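Local coordinates for protein alpha-L-rhamnosidase (Streptomyces avermitilis, PDB 3W5M) that hydrolyses terminal non-reducing alpha-L-rhamnose residues from citrus flavonoids and gum arabic, and carries a calcium-dependent module that binds L-rhamnose, at residues I616-G619 / Q620-N623; D742-G745 / D746-N749; K808-Q812 / S813-L817; V869-R872 / L873-R877; W882-P885 / I886-S890. All blocks are in the same frame, centred on the assembly; numbering follows the deposited sequence.

How the contacts relate
All five contacts are local ones, at helix ends or turns of the catalytic (alpha/alpha)6-barrel of this family 78 glycoside hydrolase. Contact 2 lies nearest the active site, with Trp747 about 5 Å from Glu895, the probable proton acceptor, and Tyr744 about 3 Å from the rhamnose-binding Trp695 (side chain to side chain). From the same loop, Asp746 OD2 meets Ser813 OG of contact 3 at 2.6 Å, probably as a hydrogen bond. Contacts 4 and 5 belong to successive helices; Arg877, just after the first, forms a salt bridge with Asp887 of the second, NE to OD2 at 2.9 Å. Contact 1 touches none of the others; its centre is about 16 Å from that of contact 5, and its Asn623 approaches two further rhamnose-binding residues.

Contact 1: I616-G619 / Q620-N623; sequences ITWG and QRGN
Ile616 and Gln620 belong to the run of i to i+4 bonds through the last turns of helix 607-622: Gln620 N donates to Ile616 O, Arg621 N to Thr617 O and Gly622 N to Trp618 O. At the end of the helix the amide of Asn623 takes over, its ND2 donating to Gly619 O (3.0 Å), flat in the carbonyl plane, while the backbone N makes only a weak bond to the same oxygen. The side chain of Arg621 doubles back along the helix and grips Thr617 side-on. Its NE donates to Thr617 O (3.1 Å) from the face of the carbonyl opposite to that used by Arg621 N, and NH2 reaches Thr617 OG1 (3.0 Å) within the guanidinium plane. A bend at chi3 (83°) lays the group flat on the Trp618 indole, with planes 6° apart and CZ 3.8 Å from the centroid of the five-membered ring, a cation-pi stack. Arg621 CD adds a CH-pi contact over the six-membered ring. Edge and face are thus both engaged, which fixes the rotation of the guanidinium; Thr617 OG1 also bonds to Ser614 O. Asn623 is held further by Thr629 and Asn915, with its side chain about 6 Å from those of the rhamnose-binding Asp630 and His916. Trp618 and Arg621 face strand 587-594 through Val591 and His593, whereas Ile616 packs against helices 641-654 and 923-929.

Contact 2: D742-G745 / D746-N749; sequences DGYG and DWLN
Trp747, Gly745 and Tyr744 carry this contact, in a loop between helices 713-732 and 756-777. The edge of the Tyr744 ring is directed toward the face of the Trp747 indole, with 5.6 Å between the centroids of the phenol and the six-membered ring and 77° between the planes. Between the side chains the nearest touches fall on the benzo side of the indole: Tyr744 CB lies 3.9 Å from Trp747 CE3, and Tyr744 CD1 lies 4.1 Å from Trp747 CZ3. Tyr744 O approaches Trp747 CE3 as well (3.7 Å), this time at the indole edge and near its plane. Gly745, whose positive phi (67°) favours a glycine, turns the chain between the two rings, and its carbonyl accepts a weak bond from Trp747 N across the inverse gamma turn centred on Asp746. A type II beta turn from Asp746 to Asn749 follows, in which Asp746 O accepts both Asn749 N and Asn749 ND2 (3.0 Å). The Asp746 carboxylate points elsewhere, to Ser813 and to backbone amides of Gly850 and Gly853. Beyond the pair, Tyr744 OH bonds to Asp680 and its ring meets that of Trp695, a rhamnose-binding residue. Glu895 and a Tris molecule, probably from the crystallisation liquor, lie close to Trp747, consistent with these successive turns forming part of the aromatic wall of the active-site pocket.

Contact 3: K808-Q812 / S813-L817; sequences KGDTQ and SAYVL
Asp810 and Tyr815 meet because the carboxylate carbon of Asp810 lies trans to its own nitrogen (chi1 -163°), which swings the acid from the loop back toward the helix. In Thr811 the hydroxyl sits between the backbone N and the carbonyl carbon (chi1 59°), turned toward the amide of Ala814 in the first turn. Tyr815 OH donates to Asp810 OD1 at 2.6 Å, meeting it on the anti side of the carboxylate. The oxygen lies at the edge of the phenol, in its plane, although the carboxylate and ring planes stand 88° apart. A second bond reaches the phenol oxygen from Val807 N, and Asp810 OD2 forms a salt bridge with Arg835 of helix 829-842. Replacing Tyr815 by a phenylalanine would probably leave both Asp810 OD1 and Val807 N without this partner and the preceding loop less firmly tied to the helix. At the start of the helix, Thr811 OG1 accepts from Ala814 N (3.0 Å) and bonds also to Thr754, while Thr811 O lies 3.1 Å from Tyr815 CD2. Regular helical bonding is established by Val816 N to Gln812 O, 2.9 Å and almost straight. A threonine N-cap thus starts helix 812-820 of the barrel, with a tyrosine-aspartate bond tying down the loop before it.

Contact 4: V869-R872 / L873-R877; sequences VAYR and LLHQR
The closing turns of helix 867-875 contain this contact, in which Tyr871 and His875, one turn apart, run side by side and point the same way. His875 N donates to Tyr871 O (2.9 Å), after Leu873 N to Val869 O and Leu874 N to Ala870 O. The two rings meet rim to rim, neither covering the face of the other: their centroids are 5.8 Å apart, their planes 20° apart. His875 NE2 comes to the edge of the phenol at Tyr871 CD1 (3.6 Å), and His875 CD2 passes 3.4 Å from Tyr871 O. The histidine ring reaches this place because its CG stands trans to the carbonyl carbon, beside the backbone N (chi1 -72°). An alanine at His875 is likely to strip the rim of Tyr871 of this neighbour and open a gap toward Leu609. Leu874 CD2 touches the same phenol more distantly, 4.4 Å from Tyr871 CD1. Tyr871 OH bonds to Arg948 O, while Arg872 makes a cation-pi contact with Trp845, whose carbonyl also takes Gln876 NE2. Around the helix, Val869, Ala870 and Leu873 lie on helix 854-863, Leu874 and His875 on Leu609 of helix 607-622, and Trp925 of helix 923-929 packs edge-to-face with Tyr871.

Contact 5: W882-P885 / I886-S890; sequences WGYP and IDKGS
Tyr884 and Lys888 cross obliquely, the lysine arching over one face of the phenol with its CG and then curling back to the hydroxyl. Bends at chi2, chi3 and chi4 bring the ammonium round, so that Lys888 NZ donates to Tyr884 OH at 2.8 Å while standing 3.2 Å from the ring carbon CZ. Tyr884 extends to meet it with CG trans to the backbone N (chi1 169°), and its hydroxyl bonds in turn to Ile900 O; a donor and an acceptor thus hold the phenol oxygen. The positive charge of the lysine would be expected to make that hydroxyl a somewhat stronger donor. On another side of the helix Ile886 lays its CG1 against Trp882 O (3.3 Å) and packs on Lys611 and Leu612 of helix 607-622. The Trp882 indole leads away from this turn, edge-to-face with Trp897 and bonded through NE1 to Tyr919 O. Pro885 meets Ser890, which follows the helix: Ser890 OG lies 3.7 Å from Pro885 CB. In the backbone, Asp887 N donates to Gly883 O (2.9 Å), whereas Ser890 N reaches back to Pro885 O (3.0 Å) and Gly889 N to Ile886 O (3.0 Å). With Gly889 at positive phi (83°) as the C-prime residue, these last two bonds define the Schellman motif that terminates helix 883-887 in the catalytic barrel.

Contact 1: I616-G619 / Q620-N623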
loop_
_atom_site.group_PDB
_atom_site.type_symbol
_atom_site.label_atom_id
_atom_site.label_comp_id
_atom_site.label_asym_id
_atom_site.label_seq_id
_atom_site.Cartn_x
_atom_site.Cartn_y
_atom_site.Cartn_z
ATOM N N ILE A 616 -3.801 -5.409 -14.938
ATOM C CA ILE A 616 -2.723 -5.897 -14.072
ATOM C C ILE A 616 -1.866 -4.747 -13.491
ATOM O O ILE A 616 -1.627 -4.722 -12.291
ATOM C CB ILE A 616 -1.818 -6.911 -14.816
ATOM C CG1 ILE A 616 -2.622 -8.188 -15.091
ATOM C CG2 ILE A 616 -0.582 -7.257 -13.979
ATOM C CD1 ILE A 616 -2.000 -9.083 -16.145
ATOM N N THR A 617 -1.400 -3.854 -14.352
ATOM C CA THR A 617 -0.513 -2.746 -13.941
ATOM C C THR A 617 -1.277 -1.759 -13.089
ATOM O O THR A 617 -0.698 -1.124 -12.204
ATOM C CB THR A 617 0.187 -2.025 -15.110
ATOM O OG1 THR A 617 -0.762 -1.280 -15.898
ATOM C CG2 THR A 617 0.948 -3.035 -16.016
ATOM N N TRP A 618 -2.582 -1.629 -13.332
ATOM C CA TRP A 618 -3.392 -0.759 -12.469
ATOM C C TRP A 618 -3.689 -1.407 -11.109
ATOM O O TRP A 618 -3.692 -0.722 -10.098
ATOM C CB TRP A 618 -4.665 -0.258 -13.198
ATOM C CG TRP A 618 -4.420 0.902 -14.115
ATOM C CD1 TRP A 618 -4.163 0.856 -15.444
ATOM C CD2 TRP A 618 -4.352 2.290 -13.737
ATOM N NE1 TRP A 618 -3.951 2.127 -15.930
ATOM C CE2 TRP A 618 -4.073 3.026 -14.905
ATOM C CE3 TRP A 618 -4.504 2.973 -12.514
ATOM C CZ2 TRP A 618 -3.952 4.440 -14.912
ATOM C CZ3 TRP A 618 -4.377 4.374 -12.507
ATOM C CH2 TRP A 618 -4.105 5.088 -13.708
ATOM N N GLY A 619 -3.973 -2.719 -11.069
ATOM C CA GLY A 619 -4.158 -3.418 -9.815
ATOM C C GLY A 619 -2.873 -3.405 -8.996
ATOM O O GLY A 619 -2.908 -3.251 -7.768
ATOM N N GLN A 620 -1.727 -3.526 -9.667
ATOM C CA GLN A 620 -0.464 -3.522 -8.933
ATOM C C GLN A 620 -0.224 -2.125 -8.344
ATOM O O GLN A 620 0.008 -1.966 -7.143
ATOM C CB GLN A 620 0.703 -3.877 -9.838
ATOM C CG GLN A 620 2.054 -3.796 -9.136
ATOM C CD GLN A 620 3.209 -4.141 -10.056
ATOM O OE1 GLN A 620 4.363 -4.306 -9.616
ATOM N NE2 GLN A 620 2.926 -4.204 -11.337
ATOM N N ARG A 621 -0.298 -1.120 -9.183
ATOM C CA ARG A 621 0.057 0.226 -8.701
ATOM C C ARG A 621 -0.901 0.714 -7.619
ATOM O O ARG A 621 -0.492 1.424 -6.682
ATOM C CB ARG A 621 0.200 1.215 -9.860
ATOM C CG ARG A 621 -1.091 1.843 -10.351
ATOM C CD ARG A 621 -0.800 2.706 -11.559
ATOM N NE ARG A 621 -0.753 1.907 -12.788
ATOM C CZ ARG A 621 -0.548 2.402 -14.012
ATOM N NH1 ARG A 621 -0.332 3.706 -14.195
ATOM N NH2 ARG A 621 -0.555 1.589 -15.070
ATOM N N GLY A 622 -2.164 0.318 -7.716
ATOM C CA GLY A 622 -3.152 0.732 -6.723
ATOM C C GLY A 622 -2.862 0.180 -5.337
ATOM O O GLY A 622 -3.251 0.752 -4.308
ATOM N N ASN A 623 -2.177 -0.958 -5.309
ATOM C CA ASN A 623 -1.892 -1.607 -4.041
ATOM C C ASN A 623 -0.425 -1.562 -3.627
ATOM O O ASN A 623 0.010 -2.339 -2.740
ATOM C CB ASN A 623 -2.331 -3.066 -4.150
ATOM C CG ASN A 623 -3.827 -3.211 -4.050
ATOM O OD1 ASN A 623 -4.390 -3.073 -2.970
ATOM N ND2 ASN A 623 -4.484 -3.455 -5.183
#

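Contact 2: D742-G745 / D746-N749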
loop_
_atom_site.group_PDB
_atom_site.type_symbol
_atom_site.label_atom_id
_atom_site.label_comp_id
_atom_site.label_asym_id
_atom_site.label_seq_id
_atom_site.Cartn_x
_atom_site.Cartn_y
_atom_site.Cartn_z
ATOM N N ASP A 742 -5.546 -26.906 8.062
ATOM C CA ASP A 742 -5.923 -25.577 8.537
ATOM C C ASP A 742 -5.536 -24.554 7.481
ATOM O O ASP A 742 -4.796 -24.871 6.553
ATOM C CB ASP A 742 -5.175 -25.247 9.831
ATOM C CG ASP A 742 -5.499 -26.198 10.965
ATOM O OD1 ASP A 742 -6.587 -26.828 10.954
ATOM O OD2 ASP A 742 -4.651 -26.307 11.887
ATOM N N GLY A 743 -6.012 -23.320 7.636
ATOM C CA GLY A 743 -5.579 -22.219 6.773
ATOM C C GLY A 743 -6.643 -21.741 5.813
ATOM O O GLY A 743 -7.771 -22.244 5.829
ATOM N N TYR A 744 -6.295 -20.761 4.977
ATOM C CA TYR A 744 -7.223 -20.245 3.994
ATOM C C TYR A 744 -7.439 -21.177 2.795
ATOM O O TYR A 744 -8.490 -21.142 2.173
ATOM C CB TYR A 744 -6.804 -18.834 3.544
ATOM C CG TYR A 744 -6.669 -17.879 4.705
ATOM C CD1 TYR A 744 -7.794 -17.486 5.446
ATOM C CD2 TYR A 744 -5.422 -17.364 5.064
ATOM C CE1 TYR A 744 -7.674 -16.603 6.506
ATOM C CE2 TYR A 744 -5.290 -16.490 6.127
ATOM C CZ TYR A 744 -6.414 -16.109 6.844
ATOM O OH TYR A 744 -6.267 -15.250 7.904
ATOM N N GLY A 745 -6.446 -22.014 2.488
ATOM C CA GLY A 745 -6.472 -22.901 1.325
ATOM C C GLY A 745 -6.422 -22.159 0.007
ATOM O O GLY A 745 -5.924 -21.008 -0.075
ATOM N N ASP A 746 -6.960 -22.797 -1.027
ATOM C CA ASP A 746 -7.074 -22.194 -2.339
ATOM C C ASP A 746 -8.239 -21.197 -2.336
ATOM O O ASP A 746 -9.236 -21.358 -3.043
ATOM C CB ASP A 746 -7.220 -23.259 -3.452
ATOM C CG ASP A 746 -7.088 -22.675 -4.848
ATOM O OD1 ASP A 746 -6.265 -21.751 -5.051
ATOM O OD2 ASP A 746 -7.812 -23.133 -5.771
ATOM N N TRP A 747 -8.072 -20.154 -1.525
ATOM C CA TRP A 747 -9.056 -19.077 -1.332
ATOM C C TRP A 747 -9.811 -18.642 -2.585
ATOM O O TRP A 747 -9.215 -18.321 -3.610
ATOM C CB TRP A 747 -8.309 -17.877 -0.723
ATOM C CG TRP A 747 -9.164 -16.789 -0.141
ATOM C CD1 TRP A 747 -9.299 -15.501 -0.603
ATOM C CD2 TRP A 747 -9.957 -16.881 1.040
ATOM N NE1 TRP A 747 -10.146 -14.799 0.218
ATOM C CE2 TRP A 747 -10.566 -15.624 1.233
ATOM C CE3 TRP A 747 -10.219 -17.912 1.955
ATOM C CZ2 TRP A 747 -11.424 -15.370 2.306
ATOM C CZ3 TRP A 747 -11.065 -17.663 3.006
ATOM C CH2 TRP A 747 -11.656 -16.391 3.184
ATOM N N LEU A 748 -11.143 -18.581 -2.481
ATOM C CA LEU A 748 -12.007 -18.077 -3.560
ATOM C C LEU A 748 -11.907 -18.874 -4.877
ATOM O O LEU A 748 -12.080 -18.336 -5.962
ATOM C CB LEU A 748 -11.824 -16.540 -3.757
ATOM C CG LEU A 748 -12.206 -15.732 -2.518
ATOM C CD1 LEU A 748 -11.823 -14.260 -2.684
ATOM C CD2 LEU A 748 -13.700 -15.864 -2.245
ATOM N N ASN A 749 -11.622 -20.171 -4.771
ATOM C CA ASN A 749 -11.826 -21.093 -5.896
ATOM C C ASN A 749 -13.308 -21.084 -6.341
ATOM O O ASN A 749 -14.180 -20.713 -5.547
ATOM C CB ASN A 749 -11.402 -22.510 -5.479
ATOM C CG ASN A 749 -12.232 -23.061 -4.333
ATOM O OD1 ASN A 749 -13.397 -23.430 -4.521
ATOM N ND2 ASN A 749 -11.640 -23.132 -3.139
#

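Contact 3: K808-Q812 / S813-L817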
loop_
_atom_site.group_PDB
_atom_site.type_symbol
_atom_site.label_atom_id
_atom_site.label_comp_id
_atom_site.label_asym_id
_atom_site.label_seq_id
_atom_site.Cartn_x
_atom_site.Cartn_y
_atom_site.Cartn_z
ATOM N N LYS A 808 -5.482 -36.327 -4.127
ATOM C CA LYS A 808 -6.566 -36.114 -3.170
ATOM C C LYS A 808 -7.281 -34.780 -3.393
ATOM O O LYS A 808 -6.650 -33.710 -3.411
ATOM C CB LYS A 808 -6.013 -36.204 -1.754
ATOM C CG LYS A 808 -7.052 -36.043 -0.660
ATOM C CD LYS A 808 -6.395 -36.230 0.694
ATOM C CE LYS A 808 -7.326 -35.831 1.836
ATOM N NZ LYS A 808 -6.658 -36.055 3.155
ATOM N N GLY A 809 -8.590 -34.877 -3.618
ATOM C CA GLY A 809 -9.447 -33.731 -3.747
ATOM C C GLY A 809 -9.833 -33.599 -5.190
ATOM O O GLY A 809 -10.873 -33.018 -5.498
ATOM N N ASP A 810 -8.977 -34.126 -6.069
ATOM C CA ASP A 810 -9.252 -34.183 -7.491
ATOM C C ASP A 810 -9.727 -32.820 -8.019
ATOM O O ASP A 810 -10.613 -32.741 -8.874
ATOM C CB ASP A 810 -10.260 -35.321 -7.787
ATOM C CG ASP A 810 -10.288 -35.733 -9.252
ATOM O OD1 ASP A 810 -9.221 -35.759 -9.900
ATOM O OD2 ASP A 810 -11.390 -36.043 -9.769
ATOM N N THR A 811 -9.102 -31.748 -7.517
ATOM C CA THR A 811 -9.403 -30.394 -7.959
ATOM C C THR A 811 -8.389 -29.913 -8.983
ATOM O O THR A 811 -7.286 -30.455 -9.065
ATOM C CB THR A 811 -9.437 -29.404 -6.773
ATOM O OG1 THR A 811 -8.175 -29.399 -6.101
ATOM C CG2 THR A 811 -10.529 -29.779 -5.776
ATOM N N GLN A 812 -8.756 -28.895 -9.761
ATOM C CA GLN A 812 -7.820 -28.282 -10.699
ATOM C C GLN A 812 -6.554 -27.836 -9.932
ATOM O O GLN A 812 -5.426 -28.135 -10.354
ATOM C CB GLN A 812 -8.474 -27.108 -11.447
ATOM C CG GLN A 812 -9.542 -27.514 -12.454
ATOM C CD GLN A 812 -9.971 -26.371 -13.354
ATOM O OE1 GLN A 812 -9.290 -25.359 -13.447
ATOM N NE2 GLN A 812 -11.112 -26.529 -14.023
ATOM N N SER A 813 -6.750 -27.166 -8.795
ATOM C CA SER A 813 -5.637 -26.669 -7.973
ATOM C C SER A 813 -4.771 -27.761 -7.372
ATOM O O SER A 813 -3.562 -27.579 -7.274
ATOM C CB SER A 813 -6.127 -25.720 -6.877
ATOM O OG SER A 813 -6.434 -24.489 -7.469
ATOM N N ALA A 814 -5.381 -28.898 -7.012
ATOM C CA ALA A 814 -4.646 -30.075 -6.531
ATOM C C ALA A 814 -3.595 -30.549 -7.532
ATOM O O ALA A 814 -2.486 -30.912 -7.136
ATOM C CB ALA A 814 -5.592 -31.222 -6.172
ATOM N N TYR A 815 -3.921 -30.514 -8.820
ATOM C CA TYR A 815 -2.970 -30.934 -9.835
ATOM C C TYR A 815 -1.993 -29.827 -10.165
ATOM O O TYR A 815 -0.792 -30.063 -10.275
ATOM C CB TYR A 815 -3.698 -31.410 -11.078
ATOM C CG TYR A 815 -4.493 -32.645 -10.755
ATOM C CD1 TYR A 815 -3.843 -33.816 -10.348
ATOM C CD2 TYR A 815 -5.886 -32.638 -10.812
ATOM C CE1 TYR A 815 -4.564 -34.954 -10.037
ATOM C CE2 TYR A 815 -6.618 -33.775 -10.494
ATOM C CZ TYR A 815 -5.956 -34.918 -10.100
ATOM O OH TYR A 815 -6.676 -36.049 -9.781
ATOM N N VAL A 816 -2.519 -28.616 -10.330
ATOM C CA VAL A 816 -1.666 -27.467 -10.578
ATOM C C VAL A 816 -0.524 -27.423 -9.565
ATOM O O VAL A 816 0.648 -27.314 -9.957
ATOM C CB VAL A 816 -2.458 -26.139 -10.533
ATOM C CG1 VAL A 816 -1.485 -24.956 -10.487
ATOM C CG2 VAL A 816 -3.340 -26.008 -11.781
ATOM N N LEU A 817 -0.852 -27.503 -8.280
ATOM C CA LEU A 817 0.152 -27.294 -7.245
ATOM C C LEU A 817 1.179 -28.417 -7.184
ATOM O O LEU A 817 2.379 -28.163 -7.006
ATOM C CB LEU A 817 -0.495 -27.109 -5.877
ATOM C CG LEU A 817 -1.122 -25.711 -5.738
ATOM C CD1 LEU A 817 -2.097 -25.677 -4.586
ATOM C CD2 LEU A 817 -0.063 -24.631 -5.570
#

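Contact 4: V869-R872 / L873-R877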
loop_
_atom_site.group_PDB
_atom_site.type_symbol
_atom_site.label_atom_id
_atom_site.label_comp_id
_atom_site.label_asym_id
_atom_site.label_seq_id
_atom_site.Cartn_x
_atom_site.Cartn_y
_atom_site.Cartn_z
ATOM N N VAL A 869 -4.367 -25.303 -24.602
ATOM C CA VAL A 869 -5.341 -25.243 -23.512
ATOM C C VAL A 869 -5.163 -23.969 -22.674
ATOM O O VAL A 869 -6.137 -23.377 -22.204
ATOM C CB VAL A 869 -5.205 -26.466 -22.594
ATOM C CG1 VAL A 869 -6.078 -26.350 -21.350
ATOM C CG2 VAL A 869 -5.557 -27.741 -23.358
ATOM N N ALA A 870 -3.914 -23.560 -22.480
ATOM C CA ALA A 870 -3.644 -22.328 -21.737
ATOM C C ALA A 870 -4.258 -21.164 -22.484
ATOM O O ALA A 870 -4.923 -20.325 -21.866
ATOM C CB ALA A 870 -2.147 -22.127 -21.541
ATOM N N TYR A 871 -4.073 -21.127 -23.802
ATOM C CA TYR A 871 -4.649 -20.065 -24.612
ATOM C C TYR A 871 -6.171 -20.079 -24.547
ATOM O O TYR A 871 -6.793 -19.023 -24.561
ATOM C CB TYR A 871 -4.171 -20.146 -26.051
ATOM C CG TYR A 871 -2.908 -19.347 -26.325
ATOM C CD1 TYR A 871 -2.955 -17.948 -26.433
ATOM C CD2 TYR A 871 -1.666 -19.987 -26.488
ATOM C CE1 TYR A 871 -1.811 -17.218 -26.688
ATOM C CE2 TYR A 871 -0.515 -19.260 -26.751
ATOM C CZ TYR A 871 -0.598 -17.876 -26.848
ATOM O OH TYR A 871 0.512 -17.142 -27.121
ATOM N N ARG A 872 -6.754 -21.272 -24.467
ATOM C CA ARG A 872 -8.210 -21.409 -24.436
ATOM C C ARG A 872 -8.759 -20.711 -23.192
ATOM O O ARG A 872 -9.699 -19.905 -23.276
ATOM C CB ARG A 872 -8.622 -22.887 -24.463
ATOM C CG ARG A 872 -10.113 -23.130 -24.681
ATOM C CD ARG A 872 -10.544 -22.947 -26.137
ATOM N NE ARG A 872 -11.877 -23.509 -26.378
ATOM C CZ ARG A 872 -12.114 -24.769 -26.748
ATOM N NH1 ARG A 872 -11.115 -25.624 -26.937
ATOM N NH2 ARG A 872 -13.359 -25.181 -26.935
ATOM N N LEU A 873 -8.146 -21.016 -22.054
ATOM C CA LEU A 873 -8.442 -20.337 -20.800
ATOM C C LEU A 873 -8.179 -18.842 -20.876
ATOM O O LEU A 873 -8.979 -18.045 -20.380
ATOM C CB LEU A 873 -7.650 -20.945 -19.647
ATOM C CG LEU A 873 -7.982 -22.397 -19.343
ATOM C CD1 LEU A 873 -7.186 -22.829 -18.144
ATOM C CD2 LEU A 873 -9.474 -22.552 -19.085
ATOM N N LEU A 874 -7.071 -18.466 -21.508
ATOM C CA LEU A 874 -6.675 -17.061 -21.571
ATOM C C LEU A 874 -7.690 -16.212 -22.343
ATOM O O LEU A 874 -8.037 -15.108 -21.906
ATOM C CB LEU A 874 -5.258 -16.887 -22.150
ATOM C CG LEU A 874 -4.731 -15.447 -22.091
ATOM C CD1 LEU A 874 -4.324 -15.073 -20.672
ATOM C CD2 LEU A 874 -3.563 -15.261 -23.055
ATOM N N HIS A 875 -8.166 -16.735 -23.476
ATOM C CA HIS A 875 -9.062 -15.994 -24.376
ATOM C C HIS A 875 -10.539 -16.161 -24.028
ATOM O O HIS A 875 -11.399 -15.523 -24.650
ATOM C CB HIS A 875 -8.849 -16.433 -25.825
ATOM C CG HIS A 875 -7.564 -15.962 -26.414
ATOM N ND1 HIS A 875 -7.206 -14.632 -26.449
ATOM C CD2 HIS A 875 -6.556 -16.643 -27.003
ATOM C CE1 HIS A 875 -6.023 -14.515 -27.026
ATOM N NE2 HIS A 875 -5.614 -15.720 -27.379
ATOM N N GLN A 876 -10.814 -17.017 -23.052
ATOM C CA GLN A 876 -12.171 -17.285 -22.579
ATOM C C GLN A 876 -12.868 -15.989 -22.139
ATOM O O GLN A 876 -12.281 -15.182 -21.409
ATOM C CB GLN A 876 -12.098 -18.280 -21.425
ATOM C CG GLN A 876 -13.413 -18.715 -20.802
ATOM C CD GLN A 876 -14.369 -19.393 -21.784
ATOM O OE1 GLN A 876 -15.098 -18.722 -22.526
ATOM N NE2 GLN A 876 -14.390 -20.730 -21.771
ATOM N N ARG A 877 -14.105 -15.778 -22.592
ATOM C CA ARG A 877 -14.854 -14.545 -22.258
ATOM C C ARG A 877 -16.024 -14.791 -21.294
ATOM O O ARG A 877 -16.540 -13.865 -20.650
ATOM C CB ARG A 877 -15.328 -13.841 -23.528
ATOM C CG ARG A 877 -14.209 -13.182 -24.335
ATOM C CD ARG A 877 -14.745 -12.568 -25.620
ATOM N NE ARG A 877 -15.831 -11.629 -25.348
ATOM C CZ ARG A 877 -16.661 -11.140 -26.260
ATOM N NH1 ARG A 877 -16.542 -11.491 -27.535
ATOM N NH2 ARG A 877 -17.622 -10.301 -25.892
#

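Contact 5: W882-P885 / I886-S890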
loop_
_atom_site.group_PDB
_atom_site.type_symbol
_atom_site.label_atom_id
_atom_site.label_comp_id
_atom_site.label_asym_id
_atom_site.label_seq_id
_atom_site.Cartn_x
_atom_site.Cartn_y
_atom_site.Cartn_z
ATOM N N TRP A 882 -10.682 -14.385 -17.038
ATOM C CA TRP A 882 -10.155 -13.033 -17.022
ATOM C C TRP A 882 -10.982 -12.140 -17.953
ATOM O O TRP A 882 -11.109 -10.929 -17.726
ATOM C CB TRP A 882 -8.649 -13.017 -17.389
ATOM C CG TRP A 882 -7.805 -13.751 -16.354
ATOM C CD1 TRP A 882 -7.460 -13.304 -15.108
ATOM C CD2 TRP A 882 -7.236 -15.069 -16.471
ATOM N NE1 TRP A 882 -6.726 -14.260 -14.441
ATOM C CE2 TRP A 882 -6.578 -15.352 -15.250
ATOM C CE3 TRP A 882 -7.226 -16.036 -17.484
ATOM C CZ2 TRP A 882 -5.908 -16.572 -15.013
ATOM C CZ3 TRP A 882 -6.565 -17.238 -17.250
ATOM C CH2 TRP A 882 -5.917 -17.492 -16.027
ATOM N N GLY A 883 -11.541 -12.741 -19.006
ATOM C CA GLY A 883 -12.292 -12.010 -20.004
ATOM C C GLY A 883 -13.643 -11.554 -19.460
ATOM O O GLY A 883 -14.126 -10.478 -19.807
ATOM N N TYR A 884 -14.240 -12.379 -18.612
ATOM C CA TYR A 884 -15.563 -12.077 -18.073
ATOM C C TYR A 884 -15.606 -10.670 -17.421
ATOM O O TYR A 884 -16.410 -9.852 -17.835
ATOM C CB TYR A 884 -16.021 -13.176 -17.130
ATOM C CG TYR A 884 -17.254 -12.845 -16.323
ATOM C CD1 TYR A 884 -18.541 -12.878 -16.902
ATOM C CD2 TYR A 884 -17.140 -12.492 -14.982
ATOM C CE1 TYR A 884 -19.668 -12.576 -16.144
ATOM C CE2 TYR A 884 -18.253 -12.182 -14.223
ATOM C CZ TYR A 884 -19.515 -12.222 -14.800
ATOM O OH TYR A 884 -20.604 -11.905 -13.994
ATOM N N PRO A 885 -14.707 -10.386 -16.444
ATOM C CA PRO A 885 -14.723 -9.050 -15.801
ATOM C C PRO A 885 -14.403 -7.921 -16.749
ATOM O O PRO A 885 -15.007 -6.852 -16.638
ATOM C CB PRO A 885 -13.673 -9.172 -14.681
ATOM C CG PRO A 885 -13.620 -10.634 -14.389
ATOM C CD PRO A 885 -13.808 -11.313 -15.730
ATOM N N ILE A 886 -13.500 -8.162 -17.703
ATOM C CA ILE A 886 -13.148 -7.174 -18.719
ATOM C C ILE A 886 -14.357 -6.773 -19.571
ATOM O O ILE A 886 -14.533 -5.577 -19.885
ATOM C CB ILE A 886 -11.962 -7.628 -19.587
ATOM C CG1 ILE A 886 -10.731 -7.811 -18.677
ATOM C CG2 ILE A 886 -11.707 -6.621 -20.700
ATOM C CD1 ILE A 886 -9.434 -8.149 -19.392
ATOM N N ASP A 887 -15.177 -7.760 -19.930
ATOM C CA ASP A 887 -16.417 -7.489 -20.676
ATOM C C ASP A 887 -17.431 -6.672 -19.854
ATOM O O ASP A 887 -18.254 -5.949 -20.432
ATOM C CB ASP A 887 -17.038 -8.787 -21.219
ATOM C CG ASP A 887 -16.276 -9.344 -22.416
ATOM O OD1 ASP A 887 -15.470 -8.602 -23.024
ATOM O OD2 ASP A 887 -16.485 -10.536 -22.761
ATOM N N LYS A 888 -17.332 -6.765 -18.521
ATOM C CA LYS A 888 -18.149 -5.959 -17.610
ATOM C C LYS A 888 -17.517 -4.609 -17.265
ATOM O O LYS A 888 -17.942 -3.961 -16.309
ATOM C CB LYS A 888 -18.472 -6.715 -16.318
ATOM C CG LYS A 888 -19.076 -8.095 -16.513
ATOM C CD LYS A 888 -20.529 -8.032 -16.931
ATOM C CE LYS A 888 -21.449 -8.462 -15.804
ATOM N NZ LYS A 888 -21.546 -9.938 -15.699
ATOM N N GLY A 889 -16.509 -4.195 -18.030
ATOM C CA GLY A 889 -15.891 -2.883 -17.868
ATOM C C GLY A 889 -14.818 -2.791 -16.780
ATOM O O GLY A 889 -14.439 -1.681 -16.395
ATOM N N SER A 890 -14.317 -3.938 -16.294
ATOM C CA SER A 890 -13.219 -3.921 -15.283
ATOM C C SER A 890 -12.015 -3.144 -15.792
ATOM O O SER A 890 -11.688 -3.194 -16.977
ATOM C CB SER A 890 -12.809 -5.337 -14.844
ATOM O OG SER A 890 -12.077 -5.996 -15.865
#